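Local structure of FAD-dependent pyridine nucleotide-disulphide oxidoreductase (Desulfovibrio vulgaris, 3IWA) at residues L119-R127 with L252-A263. The protein probably transfers electrons from a pyridine nucleotide through flavin adenine dinucleotide to an acceptor, as an oxidoreductase of the disulphide reductase family. Sequence-based numbering, arbitrary orientation.
Sequences LALGSKANR and LAAGVSPNTQLA
Lys124 and Ser257 pair through both backbone bonds of an antiparallel hydrogen-bonded pair: Lys124 N reaches Ser257 O at 2.8 Å, and Ser257 N returns a bond of the same length to Lys124 O. Both N-H groups point nearly straight at their acceptors (162° and 164°). Lys124 O also receives a CA-H...O contact from Val256, whose CA lies 3.2 Å away. Toward one end, Asn126 N donates to Gly255 O (2.8 Å), and a water donates a second hydrogen bond to that oxygen; the same water donates to Asn126 O and accepts from Ala254 N, stitching the end of the ribbon. At the other end Asn259 N bonds to Gly122 O at 3.0 Å. The Asn259 amide turns back to Leu121 because chi1 (-170°) sets CG opposite the backbone N, and ND2 makes a weak, bent bond to Leu121 O (3.4 Å). Side-chain packing flanks these bonds: Leu252 CD1 lies over one guanidinium face of Arg127, the two side chains crossing at about a right angle, while the apolar Leu121 CD2 and Leu262 CD2 meet at 4.4 Å. Strand 123-125 follows strand 116-119 of one parallel sheet and strand 256-258 follows strand 249-252 of the other, so the chain crosses between the sheets twice, in opposite directions, consistent with the paired connection between the FAD- and NAD(P)-binding Rossmann-type domains of disulphide reductases.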
loop_
_atom_site.group_PDB
_atom_site.type_symbol
_atom_site.label_atom_id
_atom_site.label_comp_id
_atom_site.label_asym_id
_atom_site.label_seq_id
_atom_site.Cartn_x
_atom_site.Cartn_y
_atom_site.Cartn_z
ATOM N N LEU A 119 -14.571 -23.292 -16.758
ATOM C CA LEU A 119 -15.707 -23.271 -15.873
ATOM C C LEU A 119 -15.756 -21.995 -15.024
ATOM O O LEU A 119 -14.967 -21.791 -14.139
ATOM C CB LEU A 119 -15.702 -24.527 -15.008
ATOM C CG LEU A 119 -15.664 -25.870 -15.778
ATOM C CD1 LEU A 119 -15.664 -27.045 -14.845
ATOM C CD2 LEU A 119 -16.850 -25.969 -16.731
ATOM N N ALA A 120 -16.689 -21.113 -15.349
ATOM C CA ALA A 120 -16.919 -19.905 -14.591
ATOM C C ALA A 120 -18.322 -19.982 -14.034
ATOM O O ALA A 120 -19.180 -19.219 -14.419
ATOM C CB ALA A 120 -16.772 -18.698 -15.491
ATOM N N LEU A 121 -18.539 -20.929 -13.142
ATOM C CA LEU A 121 -19.869 -21.311 -12.753
ATOM C C LEU A 121 -20.459 -20.472 -11.653
ATOM O O LEU A 121 -21.638 -20.609 -11.378
ATOM C CB LEU A 121 -19.899 -22.778 -12.311
ATOM C CG LEU A 121 -19.313 -23.779 -13.297
ATOM C CD1 LEU A 121 -19.379 -25.146 -12.698
ATOM C CD2 LEU A 121 -20.032 -23.726 -14.606
ATOM N N GLY A 122 -19.663 -19.627 -10.997
ATOM C CA GLY A 122 -20.206 -18.745 -9.960
ATOM C C GLY A 122 -20.686 -19.506 -8.728
ATOM O O GLY A 122 -20.307 -20.658 -8.485
ATOM N N SER A 123 -21.532 -18.870 -7.948
ATOM C CA SER A 123 -21.992 -19.458 -6.714
ATOM C C SER A 123 -23.511 -19.325 -6.642
ATOM O O SER A 123 -24.116 -18.719 -7.519
ATOM C CB SER A 123 -21.333 -18.722 -5.554
ATOM O OG SER A 123 -21.582 -17.334 -5.691
ATOM N N LYS A 124 -24.103 -19.902 -5.597
ATOM C CA LYS A 124 -25.538 -19.800 -5.304
ATOM C C LYS A 124 -25.680 -19.345 -3.863
ATOM O O LYS A 124 -24.871 -19.726 -2.996
ATOM C CB LYS A 124 -26.297 -21.141 -5.490
ATOM C CG LYS A 124 -25.414 -22.403 -5.328
ATOM C CD LYS A 124 -26.151 -23.683 -4.886
ATOM C CE LYS A 124 -25.130 -24.820 -4.621
ATOM N NZ LYS A 124 -25.689 -26.056 -3.969
ATOM N N ALA A 125 -26.716 -18.541 -3.629
ATOM C CA ALA A 125 -27.048 -18.019 -2.319
ATOM C C ALA A 125 -27.401 -19.164 -1.367
ATOM O O ALA A 125 -28.140 -20.102 -1.737
ATOM C CB ALA A 125 -28.198 -16.994 -2.417
ATOM N N ASN A 126 -26.815 -19.123 -0.172
ATOM C CA ASN A 126 -27.257 -20.003 0.905
ATOM C C ASN A 126 -28.689 -19.583 1.323
ATOM O O ASN A 126 -28.993 -18.386 1.543
ATOM C CB ASN A 126 -26.307 -19.951 2.106
ATOM C CG ASN A 126 -24.973 -20.683 1.865
ATOM O OD1 ASN A 126 -24.760 -21.337 0.841
ATOM N ND2 ASN A 126 -24.074 -20.574 2.839
ATOM N N ARG A 127 -29.565 -20.572 1.404
ATOM C CA ARG A 127 -30.985 -20.324 1.679
ATOM C C ARG A 127 -31.345 -21.071 2.946
ATOM O O ARG A 127 -31.194 -22.275 2.982
ATOM C CB ARG A 127 -31.825 -20.823 0.499
ATOM C CG ARG A 127 -32.785 -19.803 -0.044
ATOM C CD ARG A 127 -32.710 -19.715 -1.559
ATOM N NE ARG A 127 -33.815 -18.895 -2.064
ATOM C CZ ARG A 127 -33.855 -18.317 -3.261
ATOM N NH1 ARG A 127 -34.915 -17.589 -3.604
ATOM N NH2 ARG A 127 -32.843 -18.452 -4.110
ATOM N N LEU A 252 -31.343 -11.863 0.100
ATOM C CA LEU A 252 -30.541 -12.941 0.663
ATOM C C LEU A 252 -29.046 -12.686 0.358
ATOM O O LEU A 252 -28.613 -12.751 -0.799
ATOM C CB LEU A 252 -30.977 -14.309 0.112
ATOM C CG LEU A 252 -32.428 -14.750 0.354
ATOM C CD1 LEU A 252 -32.587 -16.201 -0.072
ATOM C CD2 LEU A 252 -32.893 -14.572 1.795
ATOM N N ALA A 253 -28.297 -12.380 1.413
ATOM C CA ALA A 253 -26.883 -12.023 1.360
ATOM C C ALA A 253 -26.228 -12.694 2.548
ATOM O O ALA A 253 -25.511 -12.062 3.308
ATOM C CB ALA A 253 -26.703 -10.508 1.470
ATOM N N ALA A 254 -26.488 -13.976 2.708
ATOM C CA ALA A 254 -26.019 -14.702 3.876
ATOM C C ALA A 254 -24.987 -15.727 3.485
ATOM O O ALA A 254 -24.907 -16.787 4.099
ATOM C CB ALA A 254 -27.195 -15.389 4.596
ATOM N N GLY A 255 -24.198 -15.421 2.467
ATOM C CA GLY A 255 -23.129 -16.332 2.070
ATOM C C GLY A 255 -23.562 -17.314 0.985
ATOM O O GLY A 255 -24.756 -17.532 0.740
ATOM N N VAL A 256 -22.570 -17.930 0.362
ATOM C CA VAL A 256 -22.749 -18.603 -0.900
ATOM C C VAL A 256 -22.099 -19.961 -0.895
ATOM O O VAL A 256 -21.236 -20.241 -0.068
ATOM C CB VAL A 256 -22.129 -17.764 -2.024
ATOM C CG1 VAL A 256 -22.733 -16.335 -2.011
ATOM C CG2 VAL A 256 -20.576 -17.727 -1.907
ATOM N N SER A 257 -22.549 -20.819 -1.803
ATOM C CA SER A 257 -21.909 -22.102 -2.040
ATOM C C SER A 257 -21.544 -22.163 -3.502
ATOM O O SER A 257 -22.237 -21.574 -4.328
ATOM C CB SER A 257 -22.825 -23.272 -1.677
ATOM O OG SER A 257 -22.444 -23.833 -0.421
ATOM N N PRO A 258 -20.449 -22.864 -3.828
ATOM C CA PRO A 258 -20.058 -22.965 -5.216
ATOM C C PRO A 258 -21.128 -23.678 -6.047
ATOM O O PRO A 258 -21.636 -24.715 -5.638
ATOM C CB PRO A 258 -18.759 -23.791 -5.155
ATOM C CG PRO A 258 -18.278 -23.682 -3.788
ATOM C CD PRO A 258 -19.490 -23.544 -2.942
ATOM N N ASN A 259 -21.451 -23.104 -7.202
ATOM C CA ASN A 259 -22.457 -23.651 -8.117
ATOM C C ASN A 259 -21.883 -24.752 -9.035
ATOM O O ASN A 259 -21.879 -24.598 -10.236
ATOM C CB ASN A 259 -23.025 -22.502 -8.970
ATOM C CG ASN A 259 -24.271 -22.920 -9.810
ATOM O OD1 ASN A 259 -24.882 -23.934 -9.533
ATOM N ND2 ASN A 259 -24.639 -22.110 -10.821
ATOM N N THR A 260 -21.444 -25.861 -8.447
ATOM C CA THR A 260 -20.543 -26.837 -9.101
ATOM C C THR A 260 -21.136 -28.251 -9.476
ATOM O O THR A 260 -20.386 -29.189 -9.790
ATOM C CB THR A 260 -19.277 -27.030 -8.221
ATOM O OG1 THR A 260 -19.695 -27.333 -6.903
ATOM C CG2 THR A 260 -18.451 -25.753 -8.161
ATOM N N GLN A 261 -22.460 -28.380 -9.515
ATOM C CA GLN A 261 -23.075 -29.664 -9.899
ATOM C C GLN A 261 -22.489 -30.259 -11.193
ATOM O O GLN A 261 -22.181 -31.441 -11.248
ATOM C CB GLN A 261 -24.591 -29.571 -10.026
ATOM C CG GLN A 261 -25.279 -30.960 -10.196
ATOM C CD GLN A 261 -25.115 -31.889 -8.961
ATOM O OE1 GLN A 261 -25.261 -31.444 -7.824
ATOM N NE2 GLN A 261 -24.827 -33.186 -9.196
ATOM N N LEU A 262 -22.315 -29.417 -12.197
ATOM C CA LEU A 262 -21.709 -29.775 -13.471
ATOM C C LEU A 262 -20.268 -30.276 -13.343
ATOM O O LEU A 262 -19.862 -31.178 -14.046
ATOM C CB LEU A 262 -21.783 -28.562 -14.402
ATOM C CG LEU A 262 -21.477 -28.784 -15.881
ATOM C CD1 LEU A 262 -22.623 -29.501 -16.638
ATOM C CD2 LEU A 262 -21.161 -27.453 -16.556
ATOM N N ALA A 263 -19.482 -29.702 -12.454
ATOM C CA ALA A 263 -18.136 -30.212 -12.207
ATOM C C ALA A 263 -18.207 -31.545 -11.496
ATOM O O ALA A 263 -17.429 -32.459 -11.797
ATOM C CB ALA A 263 -17.315 -29.231 -11.357
HETATM O O HOH W 1 -27.239 -16.151 0.857
#